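Side-chain contacts in probable glutathione S-transferase (Pseudomonas aeruginosa, PDB 6JWK), which acts as a maleylpyruvate isomerase of the zeta class of glutathione transferases, and probably uses glutathione in turning a cis double bond into a trans one: residues M1-F6 with Y13-A18; P53-V56 with R62-Q65; Y72-A75 with R81-P84. All blocks are in the same frame, centred on the assembly; numbering follows the deposited sequence.

Interaction 1 (M1-F6 with Y13-A18); sequences MQLYSF and YRVRIA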
loop_
_atom_site.group_PDB
_atom_site.type_symbol
_atom_site.label_atom_id
_atom_site.label_comp_id
_atom_site.label_asym_id
_atom_site.label_seq_id
_atom_site.Cartn_x
_atom_site.Cartn_y
_atom_site.Cartn_z
ATOM N N MET B 1 14.053 -16.531 -12.731
ATOM C CA MET B 1 13.056 -15.440 -12.612
ATOM C C MET B 1 13.495 -14.235 -13.431
ATOM O O MET B 1 14.676 -14.002 -13.552
ATOM C CB MET B 1 12.899 -14.991 -11.161
ATOM C CG MET B 1 12.546 -16.131 -10.275
ATOM S SD MET B 1 11.457 -15.615 -8.939
ATOM C CE MET B 1 11.127 -17.224 -8.208
ATOM N N GLN B 2 12.527 -13.461 -13.889
ATOM C CA GLN B 2 12.756 -12.249 -14.670
ATOM C C GLN B 2 11.906 -11.159 -14.027
ATOM O O GLN B 2 10.853 -11.465 -13.462
ATOM C CB GLN B 2 12.401 -12.509 -16.132
ATOM C CG GLN B 2 13.055 -13.753 -16.702
ATOM C CD GLN B 2 12.560 -14.007 -18.099
ATOM O OE1 GLN B 2 13.358 -14.225 -19.005
ATOM N NE2 GLN B 2 11.246 -13.942 -18.291
ATOM N N LEU B 3 12.391 -9.936 -14.050
ATOM C CA LEU B 3 11.622 -8.765 -13.599
ATOM C C LEU B 3 11.516 -7.802 -14.756
ATOM O O LEU B 3 12.567 -7.250 -15.131
ATOM C CB LEU B 3 12.300 -8.042 -12.435
ATOM C CG LEU B 3 11.444 -6.870 -11.978
ATOM C CD1 LEU B 3 10.565 -7.313 -10.829
ATOM C CD2 LEU B 3 12.267 -5.646 -11.664
ATOM N N TYR B 4 10.286 -7.568 -15.210
ATOM C CA TYR B 4 9.948 -6.656 -16.313
ATOM C C TYR B 4 9.866 -5.270 -15.673
ATOM O O TYR B 4 9.051 -5.059 -14.773
ATOM C CB TYR B 4 8.718 -7.184 -17.068
ATOM C CG TYR B 4 9.029 -8.448 -17.831
ATOM C CD1 TYR B 4 9.065 -9.683 -17.190
ATOM C CD2 TYR B 4 9.447 -8.392 -19.163
ATOM C CE1 TYR B 4 9.451 -10.832 -17.864
ATOM C CE2 TYR B 4 9.838 -9.534 -19.852
ATOM C CZ TYR B 4 9.817 -10.757 -19.200
ATOM O OH TYR B 4 10.218 -11.887 -19.836
ATOM N N SER B 5 10.761 -4.381 -16.095
ATOM C CA SER B 5 11.071 -3.089 -15.443
ATOM C C SER B 5 11.054 -2.000 -16.512
ATOM O O SER B 5 11.436 -2.286 -17.628
ATOM C CB SER B 5 12.424 -3.189 -14.760
ATOM O OG SER B 5 13.052 -1.903 -14.591
ATOM N N PHE B 6 10.630 -0.793 -16.182
ATOM C CA PHE B 6 10.921 0.432 -16.968
ATOM C C PHE B 6 11.851 1.310 -16.120
ATOM O O PHE B 6 11.628 1.452 -14.848
ATOM C CB PHE B 6 9.602 1.105 -17.380
ATOM C CG PHE B 6 9.746 2.466 -18.016
ATOM C CD1 PHE B 6 10.330 2.606 -19.276
ATOM C CD2 PHE B 6 9.268 3.606 -17.379
ATOM C CE1 PHE B 6 10.443 3.859 -19.874
ATOM C CE2 PHE B 6 9.412 4.861 -17.960
ATOM C CZ PHE B 6 9.984 4.984 -19.213
ATOM N N TYR B 13 11.784 0.630 -9.760
ATOM C CA TYR B 13 13.002 1.014 -9.002
ATOM C C TYR B 13 12.981 0.286 -7.635
ATOM O O TYR B 13 14.013 -0.285 -7.234
ATOM C CB TYR B 13 13.047 2.540 -8.946
ATOM C CG TYR B 13 14.316 3.147 -8.397
ATOM C CD1 TYR B 13 15.446 2.383 -8.113
ATOM C CD2 TYR B 13 14.413 4.528 -8.254
ATOM C CE1 TYR B 13 16.605 2.971 -7.614
ATOM C CE2 TYR B 13 15.572 5.125 -7.762
ATOM C CZ TYR B 13 16.671 4.342 -7.451
ATOM O OH TYR B 13 17.804 4.945 -6.986
ATOM N N ARG B 14 11.856 0.321 -6.913
ATOM C CA ARG B 14 11.709 -0.348 -5.583
ATOM C C ARG B 14 12.182 -1.798 -5.701
ATOM O O ARG B 14 12.899 -2.253 -4.868
ATOM C CB ARG B 14 10.255 -0.404 -5.078
ATOM C CG ARG B 14 9.614 0.943 -4.782
ATOM C CD ARG B 14 8.184 0.711 -4.393
ATOM N NE ARG B 14 7.495 1.961 -4.237
ATOM C CZ ARG B 14 6.204 2.085 -4.087
ATOM N NH1 ARG B 14 5.436 1.008 -4.144
ATOM N NH2 ARG B 14 5.672 3.285 -3.931
ATOM N N VAL B 15 11.737 -2.513 -6.725
ATOM C CA VAL B 15 12.035 -3.966 -6.846
ATOM C C VAL B 15 13.437 -4.204 -7.384
ATOM O O VAL B 15 14.069 -5.230 -6.988
ATOM C CB VAL B 15 10.976 -4.655 -7.733
ATOM C CG1 VAL B 15 11.272 -6.132 -7.865
ATOM C CG2 VAL B 15 9.568 -4.442 -7.161
ATOM N N ARG B 16 13.947 -3.345 -8.262
ATOM C CA ARG B 16 15.374 -3.426 -8.694
ATOM C C ARG B 16 16.289 -3.248 -7.475
ATOM O O ARG B 16 17.309 -3.955 -7.370
ATOM C CB ARG B 16 15.730 -2.399 -9.760
ATOM C CG ARG B 16 15.076 -2.654 -11.113
ATOM C CD ARG B 16 15.678 -1.820 -12.228
ATOM N NE ARG B 16 15.810 -0.396 -11.912
ATOM C CZ ARG B 16 14.936 0.559 -12.188
ATOM N NH1 ARG B 16 13.821 0.289 -12.845
ATOM N NH2 ARG B 16 15.212 1.815 -11.841
ATOM N N ILE B 17 15.941 -2.384 -6.532
ATOM C CA ILE B 17 16.790 -2.272 -5.302
ATOM C C ILE B 17 16.704 -3.589 -4.530
ATOM O O ILE B 17 17.766 -4.124 -4.090
ATOM C CB ILE B 17 16.310 -1.092 -4.449
ATOM C CG1 ILE B 17 16.495 0.240 -5.179
ATOM C CG2 ILE B 17 16.958 -1.077 -3.076
ATOM C CD1 ILE B 17 15.740 1.397 -4.505
ATOM N N ALA B 18 15.502 -4.129 -4.360
ATOM C CA ALA B 18 15.334 -5.394 -3.603
ATOM C C ALA B 18 16.190 -6.488 -4.246
ATOM O O ALA B 18 16.935 -7.254 -3.529
ATOM C CB ALA B 18 13.879 -5.805 -3.573
#
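Leu3, on strand 2-5, and Val15, on helix 10-22, make the apolar half of this contact. Both CB atoms face the opposing segment, and methyl CD1 of Leu3 meets CG1 of Val15 at 3.3 Å, a local contact tighter than usual for two methyl carbons. Val15 offers CG1 because that methyl stands opposite its backbone N (chi1 180°). The other methyl of the leucine, CD2, rests against the aliphatic part of Arg16, 4.1 Å from its CG. A branched leucine suits this spot because its two methyls can serve two helix residues at once, while the compact valine lets strand and helix come close; Val15 also packs on Ile69 of helix 66-76.

The polar half is built on Arg16. Its chain bends at chi3 (-49°), which swings the guanidinium beside the end of the strand. NH1 donates to Ser5 OG over 2.9 Å, the oxygen lying 17° out of the guanidinium plane. A second, weak bond runs 3.2 Å from the same nitrogen to the backbone O of Phe6. Serine is apt here, being small enough for the interior yet able to accept a hydrogen bond from the arginine. CA of Tyr13 lies over one face of the guanidinium, 3.6 Å above its plane and off-centre, toward the border of the group. Beyond the two segments, NE donates to Ala203 O and NH2 weakly to Phe7 O, so this buried charged group is served on all three nitrogens and ties the strand end to the C-terminal region.

Strand 2-5 and helix 10-22, running in roughly opposite directions, open the beta-alpha-beta unit completed by strand 28-30, which is the first half of the thioredoxin-like domain of a glutathione transferase.

Interaction 2 (P53-V56 with R62-Q65); sequences PTLV and RFSQ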
loop_
_atom_site.group_PDB
_atom_site.type_symbol
_atom_site.label_atom_id
_atom_site.label_comp_id
_atom_site.label_asym_id
_atom_site.label_seq_id
_atom_site.Cartn_x
_atom_site.Cartn_y
_atom_site.Cartn_z
ATOM N N PRO B 53 6.314 -2.968 -11.932
ATOM C CA PRO B 53 7.069 -4.068 -12.530
ATOM C C PRO B 53 6.260 -5.383 -12.543
ATOM O O PRO B 53 5.282 -5.467 -11.855
ATOM C CB PRO B 53 8.268 -4.176 -11.606
ATOM C CG PRO B 53 7.701 -3.799 -10.245
ATOM C CD PRO B 53 6.624 -2.766 -10.506
ATOM N N THR B 54 6.745 -6.413 -13.234
ATOM C CA THR B 54 6.178 -7.765 -13.140
ATOM C C THR B 54 7.307 -8.734 -12.872
ATOM O O THR B 54 8.178 -8.853 -13.751
ATOM C CB THR B 54 5.404 -8.146 -14.422
ATOM O OG1 THR B 54 4.474 -7.106 -14.701
ATOM C CG2 THR B 54 4.637 -9.440 -14.290
ATOM N N LEU B 55 7.248 -9.454 -11.760
ATOM C CA LEU B 55 8.185 -10.564 -11.513
ATOM C C LEU B 55 7.604 -11.806 -12.184
ATOM O O LEU B 55 6.393 -12.029 -12.010
ATOM C CB LEU B 55 8.347 -10.778 -10.014
ATOM C CG LEU B 55 9.351 -11.873 -9.669
ATOM C CD1 LEU B 55 10.760 -11.355 -9.832
ATOM C CD2 LEU B 55 9.111 -12.415 -8.275
ATOM N N VAL B 56 8.398 -12.541 -12.964
ATOM C CA VAL B 56 7.929 -13.766 -13.683
ATOM C C VAL B 56 8.827 -14.920 -13.232
ATOM O O VAL B 56 10.032 -14.834 -13.514
ATOM C CB VAL B 56 7.936 -13.568 -15.211
ATOM C CG1 VAL B 56 7.555 -14.841 -15.972
ATOM C CG2 VAL B 56 7.033 -12.430 -15.656
ATOM N N ARG B 62 3.111 -14.812 -12.835
ATOM C CA ARG B 62 3.336 -13.351 -12.854
ATOM C C ARG B 62 2.877 -12.775 -11.505
ATOM O O ARG B 62 1.723 -12.996 -11.081
ATOM C CB ARG B 62 2.615 -12.718 -14.044
ATOM C CG ARG B 62 2.954 -13.355 -15.383
ATOM C CD ARG B 62 2.105 -12.793 -16.508
ATOM N NE ARG B 62 2.507 -11.452 -16.903
ATOM C CZ ARG B 62 3.571 -11.186 -17.654
ATOM N NH1 ARG B 62 3.845 -9.941 -17.977
ATOM N NH2 ARG B 62 4.366 -12.166 -18.051
ATOM N N PHE B 63 3.771 -12.024 -10.879
ATOM C CA PHE B 63 3.543 -11.280 -9.627
ATOM C C PHE B 63 3.611 -9.796 -9.959
ATOM O O PHE B 63 4.547 -9.241 -10.552
ATOM C CB PHE B 63 4.558 -11.681 -8.565
ATOM C CG PHE B 63 4.711 -13.162 -8.351
ATOM C CD1 PHE B 63 5.423 -13.940 -9.253
ATOM C CD2 PHE B 63 4.199 -13.778 -7.219
ATOM C CE1 PHE B 63 5.599 -15.303 -9.048
ATOM C CE2 PHE B 63 4.385 -15.133 -7.007
ATOM C CZ PHE B 63 5.086 -15.896 -7.921
ATOM N N SER B 64 2.561 -9.126 -9.590
ATOM C CA SER B 64 2.535 -7.664 -9.558
ATOM C C SER B 64 2.496 -7.264 -8.070
ATOM O O SER B 64 2.188 -8.152 -7.138
ATOM C CB SER B 64 1.310 -7.192 -10.277
ATOM O OG SER B 64 0.142 -7.538 -9.500
ATOM N N GLN B 65 2.549 -5.962 -7.885
ATOM C CA GLN B 65 2.553 -5.248 -6.588
ATOM C C GLN B 65 3.967 -5.340 -6.029
ATOM O O GLN B 65 4.376 -6.373 -5.485
ATOM C CB GLN B 65 1.448 -5.673 -5.637
ATOM C CG GLN B 65 0.043 -5.307 -6.128
ATOM C CD GLN B 65 -0.176 -3.817 -6.251
ATOM O OE1 GLN B 65 0.409 -3.005 -5.514
ATOM N NE2 GLN B 65 -1.013 -3.439 -7.210
#
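With CG opposite its carbonyl carbon (chi1 -53°) and a bend at chi3 (74°), Arg62 lays its guanidinium back across the neighbouring strand, where Thr54 holds CG2 opposite its own backbone N. That methyl lies over one face of the guanidinium, 3.5 Å above its plane and toward the rim. CG2 of Val56, whose side chain runs alongside the arginine, approaches NH2 obliquely at 3.6 Å. Beta-branched residues suit this face, because their methyls support a long, largely solvent-facing arginine whose side chain lies about 3 Å from a bound sulfate, probably from the crystallisation liquor.

Strands 54-56 and 62-63 form the beta hairpin closing the thioredoxin-like sheet, and Pro53, with a cis peptide bond before it, precedes them as is usual in this fold. Leu55 and Phe63 are its antiparallel hydrogen-bonded pair: Phe63 N reaches Leu55 O at 2.9 Å, almost straight (174°), and Leu55 N reaches Phe63 O at 3.0 Å. On the buried face CD2 of Leu55 touches CD1 of Phe63 at 4.1 Å, and the phenyl ring stacks with Tyr72 of helix 66-76. Past the strand, Ser64 OG hydrogen-bonds to Glu95 OE2 and Gln65 NE2 to Asp103 OD2, both of the second subunit.

Interaction 3 (Y72-A75 with R81-P84); sequences YLDA and RLIP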
loop_
_atom_site.group_PDB
_atom_site.type_symbol
_atom_site.label_atom_id
_atom_site.label_comp_id
_atom_site.label_asym_id
_atom_site.label_seq_id
_atom_site.Cartn_x
_atom_site.Cartn_y
_atom_site.Cartn_z
ATOM N N TYR B 72 7.737 -11.619 -1.232
ATOM C CA TYR B 72 7.977 -12.933 -1.877
ATOM C C TYR B 72 9.483 -13.226 -2.028
ATOM O O TYR B 72 9.923 -14.386 -1.821
ATOM C CB TYR B 72 7.276 -12.951 -3.237
ATOM C CG TYR B 72 7.307 -14.296 -3.897
ATOM C CD1 TYR B 72 6.751 -15.406 -3.279
ATOM C CD2 TYR B 72 7.935 -14.474 -5.116
ATOM C CE1 TYR B 72 6.790 -16.656 -3.873
ATOM C CE2 TYR B 72 7.961 -15.712 -5.738
ATOM C CZ TYR B 72 7.386 -16.805 -5.119
ATOM O OH TYR B 72 7.432 -18.018 -5.740
ATOM N N LEU B 73 10.293 -12.216 -2.346
ATOM C CA LEU B 73 11.756 -12.393 -2.469
ATOM C C LEU B 73 12.350 -12.886 -1.151
ATOM O O LEU B 73 13.382 -13.611 -1.213
ATOM C CB LEU B 73 12.421 -11.081 -2.891
ATOM C CG LEU B 73 12.103 -10.615 -4.299
ATOM C CD1 LEU B 73 12.840 -9.313 -4.601
ATOM C CD2 LEU B 73 12.457 -11.706 -5.311
ATOM N N ASP B 74 11.775 -12.534 -0.008
ATOM C CA ASP B 74 12.260 -13.077 1.285
ATOM C C ASP B 74 11.959 -14.586 1.416
ATOM O O ASP B 74 12.683 -15.247 2.144
ATOM C CB ASP B 74 11.702 -12.334 2.485
ATOM C CG ASP B 74 12.446 -11.073 2.896
ATOM O OD1 ASP B 74 13.501 -10.764 2.305
ATOM O OD2 ASP B 74 11.928 -10.377 3.781
ATOM N N ALA B 75 10.985 -15.133 0.698
ATOM C CA ALA B 75 10.751 -16.596 0.626
ATOM C C ALA B 75 11.738 -17.232 -0.347
ATOM O O ALA B 75 12.290 -18.276 -0.013
ATOM C CB ALA B 75 9.340 -16.881 0.193
ATOM N N ARG B 81 17.595 -10.238 4.672
ATOM C CA ARG B 81 16.131 -10.178 4.827
ATOM C C ARG B 81 15.649 -8.764 4.490
ATOM O O ARG B 81 16.217 -7.826 4.968
ATOM C CB ARG B 81 15.756 -10.638 6.232
ATOM C CG ARG B 81 14.304 -11.058 6.323
ATOM C CD ARG B 81 13.974 -11.700 7.643
ATOM N NE ARG B 81 14.529 -13.041 7.614
ATOM C CZ ARG B 81 13.988 -14.077 6.991
ATOM N NH1 ARG B 81 14.612 -15.245 7.035
ATOM N NH2 ARG B 81 12.841 -13.954 6.339
ATOM N N LEU B 82 14.621 -8.583 3.669
ATOM C CA LEU B 82 14.161 -7.200 3.336
ATOM C C LEU B 82 13.066 -6.767 4.308
ATOM O O LEU B 82 12.798 -5.568 4.422
ATOM C CB LEU B 82 13.680 -7.133 1.882
ATOM C CG LEU B 82 14.753 -7.459 0.846
ATOM C CD1 LEU B 82 14.175 -7.468 -0.543
ATOM C CD2 LEU B 82 15.919 -6.501 0.914
ATOM N N ILE B 83 12.406 -7.724 4.955
ATOM C CA ILE B 83 11.307 -7.466 5.936
ATOM C C ILE B 83 11.675 -8.126 7.245
ATOM O O ILE B 83 11.904 -9.328 7.280
ATOM C CB ILE B 83 9.938 -7.974 5.415
ATOM C CG1 ILE B 83 9.597 -7.338 4.067
ATOM C CG2 ILE B 83 8.853 -7.690 6.452
ATOM C CD1 ILE B 83 8.355 -7.874 3.429
ATOM N N PRO B 84 11.680 -7.398 8.372
ATOM C CA PRO B 84 12.130 -7.965 9.634
ATOM C C PRO B 84 11.305 -9.165 10.112
ATOM O O PRO B 84 10.116 -9.233 9.845
ATOM C CB PRO B 84 11.916 -6.827 10.631
ATOM C CG PRO B 84 11.939 -5.601 9.759
ATOM C CD PRO B 84 11.202 -6.023 8.516
#
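Asp74, near the end of helix 66-76, grips the backbone of Leu82 and Ile83 with both oxygens of its carboxylate, and this is the tight part of the contact. OD1 accepts from Leu82 N at 2.8 Å in a nearly straight bond (170°). OD2 takes the N-H of Ile83 at 2.9 Å, with more bend (140°). Each oxygen uses its syn lone pair, so the two bonds fix the carboxylate against rotation. CG is anti to the carbonyl carbon of Asp74 (chi1 -84°), which points the carboxylate at the loop. Leu82 has a near-helical backbone, which lets two successive N-H groups turn to the same carboxylate. OD1 also makes a salt bridge to Lys22, and these donors together probably keep the buried acid ionised. Aspartate suits the place: its short chain has few torsions to freeze and its two oxygens match two amides.

Carbon atoms close round the polar grip. Leu82 CB lies 3.7 Å from OD1 and Ile83 CB 3.5 Å from OD2, while the leucine also packs on Ala18 and Leu21 of helix 10-22 and on Ile70.

The Arg81 side is looser and partly open to solvent. CG of the arginine passes 3.5 Å from OD2, and a bend at chi3 brings NH2 back toward the helix, with the guanidinium and carboxylate planes steeply inclined to each other. NH2 stays 4.5 Å from OD2, too far for a salt bridge, so any help from its charge is probably a weak, longer-range one. A long, flexible arginine suits this partly exposed border.

An acidic side chain thus fastens the interdomain linker to the last helix of the thioredoxin-like domain, just before the chain enters the all-helical C-terminal domain of the glutathione transferase fold.

The three contacts follow one another along the chain, from the thioredoxin-like domain into the linker behind it. Interaction 1 is buried and joins sheet to helix; interaction 2, partly buried with Leu55 and Phe63 inward and Arg62 exposed, joins two strands of the same sheet, whose strand 54-56 pairs directly with strand 2-5 through backbone bonds such as Gln2 O to Val56 N. Interaction 3 is also buried, but fixes a loop to a helix. Chemistry follows place: methyl packing plus a buried arginine in the first, mostly backbone pairing in the second, a carboxylate holding amides in the third. Phe63 and Tyr72 connect interactions 2 and 3, both of which touch the second subunit, whereas Ala18 packs on Leu73 and Leu82 to connect interactions 1 and 3.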